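Local structure of putative xanthine dehydrogenase YAGS fad-binding subunit (Escherichia coli, 5G5G) at residues 37-42 against 265-270; 196-201 against 205-210; 379-384 against 404-409. The protein probably oxidises aldehydes, serving as the molybdenum-cofactor-binding subunit of a periplasmic enzyme of the xanthine dehydrogenase family. One frame throughout, in Å; residues are numbered along the deposited sequence.

Contact 1: 37-42 against 265-270; sequences YAYEWH and PVKVML
The first torsion of Tyr39 (chi1 -153°) swings its ring to the side of its own carbonyl carbon, out of loop 37-42 and between two side chains of strand 266-269. Lys267 and Met269, two positions apart on that strand, rise from the same side of it and clasp the ring. Lys267 starts with CG between its backbone N and carbonyl carbon (chi1 58°) and is extended from there, which lays its methylene chain over one face: its CE is 3.8 Å from the centroid of the Tyr39 ring. The charged end continues this contact as a cation-pi interaction, Lys267 NZ standing 4.0 Å from the same centroid. On the opposite face Met269 runs straight to the sulfur and then bends (chi3 -52°), folding CE down to 3.4 Å from Tyr39 CG. Its SD remains higher above the face, 5.0 Å from the Tyr39 centroid, in a Met-aromatic contact. Lys267 NZ also donates to Tyr39 O at 2.9 Å, from a position tilted out of the carbonyl plane. The loop belongs to the hammerhead family region and the strand to the cofactor-binding one, at an interface where an acidic side chain of another protein chain forms a salt bridge with Lys267. Carbonyl, ring and carboxylate thus share one ammonium group, an electron-rich setting that probably keeps this lysine protonated, while the flexible thioether lets a methyl settle opposite.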
ATOM      1  N   TYR C  37     -13.438   9.598   8.428  1.00 12.16           N
ATOM      2  CA  TYR C  37     -12.965   9.759   7.053  1.00 11.46           C
ATOM      3  C   TYR C  37     -14.173  10.028   6.136  1.00 11.51           C
ATOM      4  O   TYR C  37     -15.318   9.920   6.547  1.00 11.79           O
ATOM      5  CB  TYR C  37     -12.162   8.493   6.672  1.00 11.40           C
ATOM      6  CG  TYR C  37     -10.924   8.279   7.561  1.00 11.21           C
ATOM      7  CD1 TYR C  37     -11.032   7.631   8.776  1.00 12.18           C
ATOM      8  CD2 TYR C  37      -9.665   8.731   7.166  1.00 11.03           C
ATOM      9  CE1 TYR C  37      -9.973   7.478   9.634  1.00 11.64           C
ATOM     10  CE2 TYR C  37      -8.567   8.583   8.006  1.00 11.10           C
ATOM     11  CZ  TYR C  37      -8.714   7.929   9.215  1.00 11.22           C
ATOM     12  OH  TYR C  37      -7.653   7.757  10.115  1.00 11.20           O
ATOM     13  N   ALA C  38     -13.883  10.425   4.898  1.00 11.93           N
ATOM     14  CA  ALA C  38     -14.849  10.980   3.941  1.00 12.12           C
ATOM     15  C   ALA C  38     -16.130  10.171   3.768  1.00 11.99           C
ATOM     16  O   ALA C  38     -17.165  10.746   3.631  1.00 13.04           O
ATOM     17  CB  ALA C  38     -14.193  11.174   2.601  1.00 11.86           C
ATOM     18  N   TYR C  39     -16.051   8.853   3.841  1.00 11.71           N
ATOM     19  CA  TYR C  39     -17.236   8.019   3.575  1.00 12.37           C
ATOM     20  C   TYR C  39     -18.004   7.699   4.864  1.00 12.83           C
ATOM     21  O   TYR C  39     -18.905   6.858   4.842  1.00 13.49           O
ATOM     22  CB  TYR C  39     -16.789   6.716   2.974  1.00 12.36           C
ATOM     23  CG  TYR C  39     -17.755   5.965   2.057  1.00 12.74           C
ATOM     24  CD1 TYR C  39     -17.973   6.398   0.734  1.00 13.34           C
ATOM     25  CD2 TYR C  39     -18.348   4.757   2.489  1.00 13.15           C
ATOM     26  CE1 TYR C  39     -18.812   5.651  -0.133  1.00 13.48           C
ATOM     27  CE2 TYR C  39     -19.182   4.048   1.645  1.00 13.57           C
ATOM     28  CZ  TYR C  39     -19.379   4.473   0.351  1.00 14.23           C
ATOM     29  OH  TYR C  39     -20.167   3.741  -0.541  1.00 14.40           O
ATOM     30  N   GLU C  40     -17.658   8.366   5.959  1.00 12.64           N
ATOM     31  CA  GLU C  40     -18.137   7.987   7.304  1.00 12.77           C
ATOM     32  C   GLU C  40     -18.954   9.055   8.031  1.00 12.62           C
ATOM     33  O   GLU C  40     -19.172   8.948   9.235  1.00 12.83           O
ATOM     34  CB  GLU C  40     -16.905   7.590   8.133  1.00 12.77           C
ATOM     35  CG  GLU C  40     -16.155   6.427   7.488  1.00 13.08           C
ATOM     36  CD  GLU C  40     -14.790   6.144   8.114  1.00 13.37           C
ATOM     37  OE1 GLU C  40     -14.400   6.858   9.064  1.00 13.53           O
ATOM     38  OE2 GLU C  40     -14.151   5.186   7.682  1.00 13.62           O
ATOM     39  N   TRP C  41     -19.343  10.119   7.336  1.00 12.68           N
ATOM     40  CA  TRP C  41     -20.047  11.252   7.931  1.00 13.24           C
ATOM     41  C   TRP C  41     -21.590  11.042   7.932  1.00 14.49           C
ATOM     42  O   TRP C  41     -22.347  11.843   7.375  1.00 15.30           O
ATOM     43  CB  TRP C  41     -19.712  12.524   7.154  1.00 13.04           C
ATOM     44  CG  TRP C  41     -18.240  12.930   7.246  1.00 12.59           C
ATOM     45  CD1 TRP C  41     -17.309  12.845   6.259  1.00 12.56           C
ATOM     46  CD2 TRP C  41     -17.567  13.500   8.379  1.00 12.77           C
ATOM     47  NE1 TRP C  41     -16.095  13.323   6.701  1.00 12.16           N
ATOM     48  CE2 TRP C  41     -16.234  13.761   7.981  1.00 12.40           C
ATOM     49  CE3 TRP C  41     -17.978  13.885   9.670  1.00 13.24           C
ATOM     50  CZ2 TRP C  41     -15.297  14.332   8.837  1.00 13.18           C
ATOM     51  CZ3 TRP C  41     -17.048  14.431  10.536  1.00 13.43           C
ATOM     52  CH2 TRP C  41     -15.715  14.661  10.105  1.00 13.31           C
ATOM     53  N   HIS C  42     -22.043  10.045   8.651  1.00 15.02           N
ATOM     54  CA  HIS C  42     -23.452   9.667   8.593  1.00 15.59           C
ATOM     55  C   HIS C  42     -24.413  10.712   9.163  1.00 16.16           C
ATOM     56  O   HIS C  42     -25.445  10.996   8.529  1.00 16.56           O
ATOM     57  CB  HIS C  42     -23.645   8.259   9.201  1.00 16.51           C
ATOM     58  CG  HIS C  42     -23.129   8.099  10.603  1.00 18.11           C
ATOM     59  ND1 HIS C  42     -23.911   8.388  11.715  1.00 20.10           N
ATOM     60  CD2 HIS C  42     -21.968   7.602  11.087  1.00 19.06           C
ATOM     61  CE1 HIS C  42     -23.230   8.119  12.814  1.00 20.25           C
ATOM     62  NE2 HIS C  42     -22.036   7.674  12.466  1.00 19.94           N
ATOM     63  N   PRO C 265     -28.067  14.003  -0.857  1.00 17.30           N
ATOM     64  CA  PRO C 265     -26.615  13.765  -0.723  1.00 16.42           C
ATOM     65  C   PRO C 265     -26.222  12.396  -1.356  1.00 15.35           C
ATOM     66  O   PRO C 265     -27.028  11.446  -1.396  1.00 14.57           O
ATOM     67  CB  PRO C 265     -26.369  13.730   0.790  1.00 16.94           C
ATOM     68  CG  PRO C 265     -27.544  14.398   1.386  1.00 17.83           C
ATOM     69  CD  PRO C 265     -28.711  14.204   0.448  1.00 18.47           C
ATOM     70  N   VAL C 266     -25.025  12.366  -1.912  1.00 14.16           N
ATOM     71  CA  VAL C 266     -24.495  11.175  -2.553  1.00 13.70           C
ATOM     72  C   VAL C 266     -23.061  11.011  -2.102  1.00 13.24           C
ATOM     73  O   VAL C 266     -22.310  11.978  -2.064  1.00 12.92           O
ATOM     74  CB  VAL C 266     -24.544  11.274  -4.095  1.00 13.57           C
ATOM     75  CG1 VAL C 266     -23.875  10.050  -4.745  1.00 13.55           C
ATOM     76  CG2 VAL C 266     -25.982  11.460  -4.580  1.00 13.85           C
ATOM     77  N   LYS C 267     -22.690   9.784  -1.767  1.00 13.48           N
ATOM     78  CA  LYS C 267     -21.286   9.460  -1.487  1.00 13.93           C
ATOM     79  C   LYS C 267     -20.749   8.447  -2.455  1.00 13.22           C
ATOM     80  O   LYS C 267     -21.483   7.572  -2.934  1.00 13.80           O
ATOM     81  CB  LYS C 267     -21.078   9.032  -0.048  1.00 14.14           C
ATOM     82  CG  LYS C 267     -21.855   7.872   0.417  1.00 14.85           C
ATOM     83  CD  LYS C 267     -21.547   7.673   1.895  1.00 15.55           C
ATOM     84  CE  LYS C 267     -21.944   6.345   2.422  1.00 16.09           C
ATOM     85  NZ  LYS C 267     -21.504   6.056   3.815  1.00 15.44           N
ATOM     86  N   VAL C 268     -19.506   8.634  -2.815  1.00 13.05           N
ATOM     87  CA  VAL C 268     -18.823   7.871  -3.864  1.00 13.19           C
ATOM     88  C   VAL C 268     -17.421   7.497  -3.378  1.00 12.93           C
ATOM     89  O   VAL C 268     -16.672   8.373  -2.937  1.00 12.97           O
ATOM     90  CB  VAL C 268     -18.647   8.721  -5.142  1.00 13.90           C
ATOM     91  CG1 VAL C 268     -17.877   7.943  -6.212  1.00 14.44           C
ATOM     92  CG2 VAL C 268     -20.013   9.149  -5.686  1.00 13.98           C
ATOM     93  N   MET C 269     -17.090   6.214  -3.426  1.00 12.98           N
ATOM     94  CA  MET C 269     -15.732   5.746  -3.174  1.00 14.44           C
ATOM     95  C   MET C 269     -15.214   5.090  -4.460  1.00 14.72           C
ATOM     96  O   MET C 269     -15.971   4.366  -5.140  1.00 15.53           O
ATOM     97  CB  MET C 269     -15.742   4.702  -2.071  1.00 16.45           C
ATOM     98  CG  MET C 269     -14.361   4.203  -1.686  1.00 18.90           C
ATOM     99  SD  MET C 269     -14.391   2.999  -0.295  1.00 23.40           S
ATOM    100  CE  MET C 269     -15.332   3.980   0.834  1.00 27.47           C
ATOM    101  N   LEU C 270     -13.973   5.329  -4.801  1.00 13.71           N
ATOM    102  CA  LEU C 270     -13.357   4.619  -5.942  1.00 14.60           C
ATOM    103  C   LEU C 270     -12.985   3.207  -5.458  1.00 14.25           C
ATOM    104  O   LEU C 270     -12.180   3.053  -4.532  1.00 15.56           O
ATOM    105  CB  LEU C 270     -12.125   5.345  -6.441  1.00 13.71           C
ATOM    106  CG  LEU C 270     -12.305   6.824  -6.803  1.00 13.64           C
ATOM    107  CD1 LEU C 270     -11.036   7.349  -7.460  1.00 14.36           C
ATOM    108  CD2 LEU C 270     -13.436   6.948  -7.750  1.00 13.89           C
TER
HETATM  109  O   HOH W   1     -21.048   4.677  -2.606  1.00 32.13           O

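Contact 2: 196-201 against 205-210; sequences MAVWDG and TLWTSN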
ATOM      1  N   MET C 196     -18.274  12.771  -0.249  1.00 12.02           N
ATOM      2  CA  MET C 196     -19.725  12.920  -0.080  1.00 12.08           C
ATOM      3  C   MET C 196     -20.098  14.351  -0.369  1.00 12.84           C
ATOM      4  O   MET C 196     -19.445  15.287   0.143  1.00 12.51           O
ATOM      5  CB  MET C 196     -20.173  12.536   1.331  1.00 12.63           C
ATOM      6  CG  MET C 196     -21.662  12.654   1.510  1.00 13.28           C
ATOM      7  SD  MET C 196     -22.280  12.001   3.061  1.00 14.52           S
ATOM      8  CE  MET C 196     -21.863  13.362   4.138  1.00 15.03           C
ATOM      9  N   ALA C 197     -21.135  14.538  -1.193  1.00 12.84           N
ATOM     10  CA  ALA C 197     -21.621  15.886  -1.541  1.00 13.84           C
ATOM     11  C   ALA C 197     -23.008  16.119  -1.032  1.00 14.72           C
ATOM     12  O   ALA C 197     -23.851  15.234  -1.137  1.00 15.54           O
ATOM     13  CB  ALA C 197     -21.583  16.096  -3.022  1.00 14.43           C
ATOM     14  N   VAL C 198     -23.269  17.322  -0.545  1.00 15.81           N
ATOM     15  CA  VAL C 198     -24.611  17.826  -0.199  1.00 16.46           C
ATOM     16  C   VAL C 198     -24.717  19.214  -0.815  1.00 17.19           C
ATOM     17  O   VAL C 198     -23.834  20.103  -0.582  1.00 16.01           O
ATOM     18  CB  VAL C 198     -24.819  17.994   1.342  1.00 17.53           C
ATOM     19  CG1 VAL C 198     -26.146  18.637   1.725  1.00 19.04           C
ATOM     20  CG2 VAL C 198     -24.675  16.689   2.065  1.00 17.59           C
ATOM     21  N   TRP C 199     -25.790  19.426  -1.562  1.00 17.23           N
ATOM     22  CA  TRP C 199     -26.161  20.787  -2.014  1.00 18.76           C
ATOM     23  C   TRP C 199     -27.287  21.363  -1.177  1.00 21.18           C
ATOM     24  O   TRP C 199     -28.232  20.648  -0.828  1.00 20.43           O
ATOM     25  CB  TRP C 199     -26.582  20.820  -3.467  1.00 18.85           C
ATOM     26  CG  TRP C 199     -25.532  20.450  -4.462  1.00 17.98           C
ATOM     27  CD1 TRP C 199     -25.122  19.182  -4.768  1.00 17.77           C
ATOM     28  CD2 TRP C 199     -24.738  21.328  -5.259  1.00 17.87           C
ATOM     29  NE1 TRP C 199     -24.111  19.225  -5.703  1.00 17.08           N
ATOM     30  CE2 TRP C 199     -23.897  20.527  -6.053  1.00 17.69           C
ATOM     31  CE3 TRP C 199     -24.691  22.729  -5.428  1.00 18.76           C
ATOM     32  CZ2 TRP C 199     -22.989  21.067  -6.942  1.00 17.79           C
ATOM     33  CZ3 TRP C 199     -23.778  23.255  -6.306  1.00 18.73           C
ATOM     34  CH2 TRP C 199     -22.955  22.440  -7.060  1.00 18.60           C
ATOM     35  N   ASP C 200     -27.184  22.671  -0.887  1.00 23.61           N
ATOM     36  CA  ASP C 200     -28.271  23.414  -0.295  1.00 26.91           C
ATOM     37  C   ASP C 200     -28.469  24.589  -1.233  1.00 27.27           C
ATOM     38  O   ASP C 200     -27.673  25.538  -1.255  1.00 25.22           O
ATOM     39  CB  ASP C 200     -27.944  23.849   1.125  1.00 29.67           C
ATOM     40  CG  ASP C 200     -29.105  24.632   1.791  1.00 36.79           C
ATOM     41  OD1 ASP C 200     -30.279  24.579   1.317  1.00 38.33           O
ATOM     42  OD2 ASP C 200     -28.834  25.293   2.816  1.00 43.05           O
ATOM     43  N   GLY C 201     -29.479  24.469  -2.086  1.00 27.17           N
ATOM     44  CA  GLY C 201     -29.597  25.360  -3.219  1.00 28.72           C
ATOM     45  C   GLY C 201     -28.319  25.331  -4.034  1.00 29.83           C
ATOM     46  O   GLY C 201     -27.825  24.253  -4.402  1.00 29.91           O
ATOM     47  N   THR C 205     -21.401  21.457  -0.183  1.00 17.68           N
ATOM     48  CA  THR C 205     -20.421  21.027   0.786  1.00 17.18           C
ATOM     49  C   THR C 205     -19.917  19.670   0.372  1.00 15.92           C
ATOM     50  O   THR C 205     -20.721  18.797   0.034  1.00 15.91           O
ATOM     51  CB  THR C 205     -21.032  20.971   2.221  1.00 17.55           C
ATOM     52  OG1 THR C 205     -21.619  22.261   2.491  1.00 19.99           O
ATOM     53  CG2 THR C 205     -19.977  20.672   3.264  1.00 17.38           C
ATOM     54  N   LEU C 206     -18.592  19.504   0.319  1.00 14.61           N
ATOM     55  CA  LEU C 206     -17.962  18.246  -0.076  1.00 13.95           C
ATOM     56  C   LEU C 206     -17.070  17.795   1.061  1.00 13.82           C
ATOM     57  O   LEU C 206     -16.102  18.502   1.416  1.00 14.03           O
ATOM     58  CB  LEU C 206     -17.127  18.412  -1.347  1.00 14.12           C
ATOM     59  CG  LEU C 206     -16.696  17.072  -1.966  1.00 14.08           C
ATOM     60  CD1 LEU C 206     -17.795  16.513  -2.886  1.00 14.30           C
ATOM     61  CD2 LEU C 206     -15.404  17.163  -2.731  1.00 14.60           C
ATOM     62  N   TRP C 207     -17.367  16.629   1.603  1.00 12.64           N
ATOM     63  CA  TRP C 207     -16.483  15.937   2.520  1.00 12.28           C
ATOM     64  C   TRP C 207     -15.648  15.035   1.636  1.00 12.24           C
ATOM     65  O   TRP C 207     -16.174  14.289   0.779  1.00 12.18           O
ATOM     66  CB  TRP C 207     -17.273  15.083   3.484  1.00 12.22           C
ATOM     67  CG  TRP C 207     -18.077  15.869   4.508  1.00 12.77           C
ATOM     68  CD1 TRP C 207     -17.733  16.101   5.793  1.00 12.79           C
ATOM     69  CD2 TRP C 207     -19.352  16.513   4.321  1.00 13.70           C
ATOM     70  NE1 TRP C 207     -18.716  16.831   6.442  1.00 13.47           N
ATOM     71  CE2 TRP C 207     -19.725  17.089   5.563  1.00 13.87           C
ATOM     72  CE3 TRP C 207     -20.258  16.610   3.238  1.00 14.30           C
ATOM     73  CZ2 TRP C 207     -20.950  17.781   5.751  1.00 15.27           C
ATOM     74  CZ3 TRP C 207     -21.426  17.346   3.415  1.00 15.24           C
ATOM     75  CH2 TRP C 207     -21.788  17.903   4.656  1.00 15.80           C
ATOM     76  N   THR C 208     -14.337  15.077   1.807  1.00 11.80           N
ATOM     77  CA  THR C 208     -13.490  14.379   0.853  1.00 11.92           C
ATOM     78  C   THR C 208     -12.184  13.957   1.512  1.00 11.21           C
ATOM     79  O   THR C 208     -11.995  14.159   2.729  1.00 10.90           O
ATOM     80  CB  THR C 208     -13.245  15.295  -0.402  1.00 12.25           C
ATOM     81  OG1 THR C 208     -12.643  14.563  -1.488  1.00 12.17           O
ATOM     82  CG2 THR C 208     -12.383  16.475  -0.020  1.00 12.57           C
ATOM     83  N   SER C 209     -11.311  13.346   0.698  1.00 10.93           N
ATOM     84  CA  SER C 209     -10.000  12.878   1.117  1.00 11.49           C
ATOM     85  C   SER C 209      -8.999  13.591   0.185  1.00 11.87           C
ATOM     86  O   SER C 209      -8.889  13.241  -0.979  1.00 12.25           O
ATOM     87  CB  SER C 209      -9.913  11.339   0.999  1.00 11.67           C
ATOM     88  OG  SER C 209      -8.705  10.857   1.574  1.00 11.85           O
ATOM     89  N   ASN C 210      -8.413  14.697   0.672  1.00 11.64           N
ATOM     90  CA  ASN C 210      -7.640  15.568  -0.190  1.00 11.63           C
ATOM     91  C   ASN C 210      -6.546  16.247   0.641  1.00 11.61           C
ATOM     92  O   ASN C 210      -6.829  16.730   1.722  1.00 12.21           O
ATOM     93  CB  ASN C 210      -8.557  16.577  -0.885  1.00 12.06           C
ATOM     94  CG  ASN C 210      -7.880  17.272  -2.053  1.00 12.71           C
ATOM     95  OD1 ASN C 210      -6.913  17.992  -1.864  1.00 13.50           O
ATOM     96  ND2 ASN C 210      -8.339  17.014  -3.271  1.00 12.96           N
TER
HETATM   97  O   HOH W   2     -24.085  22.576   1.363  1.00 26.78           O
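The indole of Trp207 is bounded on both faces and along part of its rim: Met196 CE lies over one face, Thr205 CG2 over the opposite one, and Met196 O sits in plane at the edge, 3.5 Å from Trp207 CE3. Met196 runs beside the indole, then turns at its last torsion (chi3 79°), bringing CE to 3.7 Å from Trp207 CE3 as a CH-pi contact. Val198 CG2 meets the far end of the six-membered ring obliquely, 3.6 Å from Trp207 CZ3. These side chains share one side of a beta hairpin of strands 194-200 and 203-208, whose stretches 196-200 and 205-208 run antiparallel at 170°. Met196 with Trp207 and Val198 with Thr205 are hydrogen-bonded pairs; Trp207 N reaches Met196 O at 2.9 Å. Between them Ala197 and Leu206 form a non-hydrogen-bonded pair on the other side, under helix 250-262, where the small alanine can pack against Ala259. Replacing Trp207 by an alanine would probably leave the methyl of Met196 and CG2 of Val198 without their aromatic partner, and Trp41 without the ring it meets. A water donates to Val198 O and hydrogen-bonds Thr205 OG1 at 2.7 Å, a polar use of the threonine whose methyl covers the indole.

Contact 3: 379-384 against 404-409; sequences FRILND and CLRTGA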
ATOM      1  N   PHE C 379      33.919   8.733  -1.094  1.00 16.31           N
ATOM      2  CA  PHE C 379      33.766   9.282  -2.422  1.00 15.71           C
ATOM      3  C   PHE C 379      32.776  10.430  -2.457  1.00 14.74           C
ATOM      4  O   PHE C 379      33.011  11.407  -3.111  1.00 14.41           O
ATOM      5  CB  PHE C 379      33.335   8.184  -3.424  1.00 16.10           C
ATOM      6  CG  PHE C 379      33.328   8.642  -4.851  1.00 16.25           C
ATOM      7  CD1 PHE C 379      34.515   8.761  -5.556  1.00 17.32           C
ATOM      8  CD2 PHE C 379      32.138   8.927  -5.494  1.00 16.37           C
ATOM      9  CE1 PHE C 379      34.530   9.173  -6.878  1.00 17.20           C
ATOM     10  CE2 PHE C 379      32.140   9.299  -6.836  1.00 16.64           C
ATOM     11  CZ  PHE C 379      33.323   9.429  -7.527  1.00 16.76           C
ATOM     12  N   ARG C 380      31.650  10.276  -1.779  1.00 14.27           N
ATOM     13  CA  ARG C 380      30.641  11.346  -1.659  1.00 14.08           C
ATOM     14  C   ARG C 380      31.173  12.510  -0.855  1.00 14.37           C
ATOM     15  O   ARG C 380      30.971  13.657  -1.235  1.00 14.32           O
ATOM     16  CB  ARG C 380      29.342  10.804  -1.077  1.00 13.44           C
ATOM     17  CG  ARG C 380      28.639   9.825  -1.987  1.00 13.46           C
ATOM     18  CD  ARG C 380      27.347   9.331  -1.325  1.00 13.30           C
ATOM     19  NE  ARG C 380      26.547   8.534  -2.265  1.00 13.58           N
ATOM     20  CZ  ARG C 380      26.812   7.267  -2.584  1.00 14.68           C
ATOM     21  NH1 ARG C 380      27.825   6.619  -2.026  1.00 15.47           N
ATOM     22  NH2 ARG C 380      26.024   6.619  -3.456  1.00 15.00           N
ATOM     23  N   ILE C 381      31.936  12.251   0.203  1.00 15.16           N
ATOM     24  CA  ILE C 381      32.488  13.334   1.011  1.00 15.54           C
ATOM     25  C   ILE C 381      33.450  14.154   0.151  1.00 16.53           C
ATOM     26  O   ILE C 381      33.405  15.397   0.182  1.00 16.71           O
ATOM     27  CB  ILE C 381      33.139  12.788   2.306  1.00 15.94           C
ATOM     28  CG1 ILE C 381      32.029  12.262   3.238  1.00 15.66           C
ATOM     29  CG2 ILE C 381      33.937  13.884   3.037  1.00 16.14           C
ATOM     30  CD1 ILE C 381      32.549  11.400   4.394  1.00 16.33           C
ATOM     31  N   LEU C 382      34.361  13.470  -0.569  1.00 16.76           N
ATOM     32  CA  LEU C 382      35.290  14.130  -1.457  1.00 18.48           C
ATOM     33  C   LEU C 382      34.624  15.067  -2.461  1.00 17.47           C
ATOM     34  O   LEU C 382      35.251  16.033  -2.875  1.00 17.08           O
ATOM     35  CB  LEU C 382      36.061  13.079  -2.229  1.00 20.19           C
ATOM     36  CG  LEU C 382      37.269  13.421  -3.020  1.00 24.72           C
ATOM     37  CD1 LEU C 382      38.400  13.705  -2.019  1.00 25.69           C
ATOM     38  CD2 LEU C 382      37.638  12.254  -3.948  1.00 26.11           C
ATOM     39  N   ASN C 383      33.419  14.685  -2.923  1.00 15.99           N
ATOM     40  CA  ASN C 383      32.665  15.401  -3.960  1.00 15.79           C
ATOM     41  C   ASN C 383      31.500  16.272  -3.425  1.00 15.62           C
ATOM     42  O   ASN C 383      30.559  16.620  -4.141  1.00 15.14           O
ATOM     43  CB  ASN C 383      32.179  14.355  -4.987  1.00 15.08           C
ATOM     44  CG  ASN C 383      33.306  13.906  -5.869  1.00 15.49           C
ATOM     45  OD1 ASN C 383      33.857  14.726  -6.586  1.00 16.74           O
ATOM     46  ND2 ASN C 383      33.756  12.659  -5.716  1.00 14.83           N
ATOM     47  N   ASP C 384      31.555  16.609  -2.129  1.00 15.31           N
ATOM     48  CA  ASP C 384      30.565  17.519  -1.530  1.00 15.02           C
ATOM     49  C   ASP C 384      30.721  18.875  -2.207  1.00 14.99           C
ATOM     50  O   ASP C 384      31.816  19.241  -2.619  1.00 15.81           O
ATOM     51  CB  ASP C 384      30.876  17.687  -0.040  1.00 15.75           C
ATOM     52  CG  ASP C 384      29.819  18.547   0.702  1.00 16.01           C
ATOM     53  OD1 ASP C 384      28.682  18.077   0.734  1.00 16.50           O
ATOM     54  OD2 ASP C 384      30.173  19.651   1.217  1.00 17.24           O
ATOM     55  N   CYS C 404      25.863  13.729   7.837  1.00 14.47           N
ATOM     56  CA  CYS C 404      24.934  12.614   7.739  1.00 14.33           C
ATOM     57  C   CYS C 404      25.684  11.294   7.448  1.00 14.00           C
ATOM     58  O   CYS C 404      25.496  10.256   8.119  1.00 13.30           O
ATOM     59  CB  CYS C 404      23.892  12.835   6.677  1.00 15.06           C
ATOM     60  SG  CYS C 404      22.694  14.104   7.129  1.00 16.57           S
ATOM     61  N   LEU C 405      26.600  11.357   6.479  1.00 13.58           N
ATOM     62  CA  LEU C 405      27.290  10.167   6.055  1.00 13.85           C
ATOM     63  C   LEU C 405      28.250   9.679   7.114  1.00 14.77           C
ATOM     64  O   LEU C 405      28.317   8.473   7.411  1.00 14.26           O
ATOM     65  CB  LEU C 405      27.991  10.427   4.747  1.00 14.40           C
ATOM     66  CG  LEU C 405      27.069  10.573   3.555  1.00 14.04           C
ATOM     67  CD1 LEU C 405      27.871  11.124   2.426  1.00 14.57           C
ATOM     68  CD2 LEU C 405      26.419   9.248   3.173  1.00 14.57           C
ATOM     69  N   ARG C 406      29.004  10.594   7.715  1.00 16.23           N
ATOM     70  CA  ARG C 406      29.978  10.181   8.772  1.00 17.73           C
ATOM     71  C   ARG C 406      29.293   9.628  10.016  1.00 17.08           C
ATOM     72  O   ARG C 406      29.689   8.575  10.564  1.00 16.81           O
ATOM     73  CB  ARG C 406      30.941  11.330   9.155  1.00 20.83           C
ATOM     74  CG  ARG C 406      31.930  11.746   8.077  1.00 23.70           C
ATOM     75  CD  ARG C 406      33.077  12.550   8.681  1.00 29.32           C
ATOM     76  NE  ARG C 406      34.218  12.667   7.766  1.00 33.98           N
ATOM     77  CZ  ARG C 406      34.785  13.806   7.358  1.00 38.23           C
ATOM     78  NH1 ARG C 406      34.394  15.016   7.803  1.00 41.56           N
ATOM     79  NH2 ARG C 406      35.808  13.730   6.509  1.00 41.84           N
ATOM     80  N   THR C 407      28.228  10.302  10.456  1.00 16.53           N
ATOM     81  CA  THR C 407      27.460   9.849  11.613  1.00 16.34           C
ATOM     82  C   THR C 407      26.841   8.503  11.329  1.00 15.39           C
ATOM     83  O   THR C 407      26.928   7.579  12.165  1.00 15.49           O
ATOM     84  CB  THR C 407      26.346  10.850  11.970  1.00 16.99           C
ATOM     85  OG1 THR C 407      26.947  12.097  12.329  1.00 17.96           O
ATOM     86  CG2 THR C 407      25.474  10.369  13.141  1.00 16.89           C
ATOM     87  N   GLY C 408      26.257   8.369  10.136  1.00 15.01           N
ATOM     88  CA  GLY C 408      25.687   7.097   9.739  1.00 15.24           C
ATOM     89  C   GLY C 408      26.674   5.954   9.666  1.00 15.67           C
ATOM     90  O   GLY C 408      26.409   4.842  10.203  1.00 15.65           O
ATOM     91  N   ALA C 409      27.822   6.206   9.033  1.00 16.19           N
ATOM     92  CA  ALA C 409      28.854   5.169   8.902  1.00 17.53           C
ATOM     93  C   ALA C 409      29.279   4.673  10.281  1.00 17.60           C
ATOM     94  O   ALA C 409      29.465   3.477  10.475  1.00 17.43           O
ATOM     95  CB  ALA C 409      30.084   5.692   8.135  1.00 17.70           C
TER
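Ile381 and Leu405 mark the nearest approach of the two backbones, with their CA atoms 7.9 Å apart where the last part of helix 376-382 passes helix 401-412. This is helix-helix packing by side chains alone, joining two helices that the chain reaches one after the other. Segment 404-409 is regular helix, with Ala409 N bonded to Leu405 O at 2.8 Å, whereas segment 379-384 leaves its helix: Asp384 N donates to Ile381 O, only three residues back. There Asn383 ND2 donates to Phe379 O at 3.0 Å and lies over the centre of the Phe379 ring, so an amide suits this turn by giving Phe379 O a second donor beside the weak bond from Asn383 N.

Across the contact, Leu405 CD1 presses on the aliphatic root of Arg380, 3.8 Å from Arg380 CB, and the two side chains cross at about a right angle. Val435 of strand 429-441 touches both. The buried arginine suits this place because its methylenes offer an apolar flank while its polar end turns to a salt bridge between NE and Glu362. Ile381, branched and apolar, reaches farther along helix 401-412. Its CG1 lies beside the backbone N, anti to the carbonyl carbon (chi1 -70°), and with chi2 extended this carries CD1 out to 3.8 Å from Arg406 CG. Arg406, exposed to solvent, crosses Ile381 at about a right angle with its chain extended from CG to NE, and Ile381 CG2 lies over one face of its guanidinium, 3.9 Å from Arg406 NH2.

Contacts 1 and 2 are neighbours, their centres 9 Å apart, and both reach one mixed sheet in which strand 266-269 lies next to strand 194-200, which in turn pairs with 203-208. Along the chain the hairpin of contact 2 is nested within the long loop that contact 1 closes, and the indoles of Trp41 and Trp207 touch between them. Loop 37-42 is thereby held to the sheet at both sites; contact 1, but not contact 2, also borders another protein chain. Contact 3 follows later in sequence, on the opposite side of the chain's centre, about 50 Å away centre to centre; it concerns helices 376-382 and 401-412, and shares no sheet with the others.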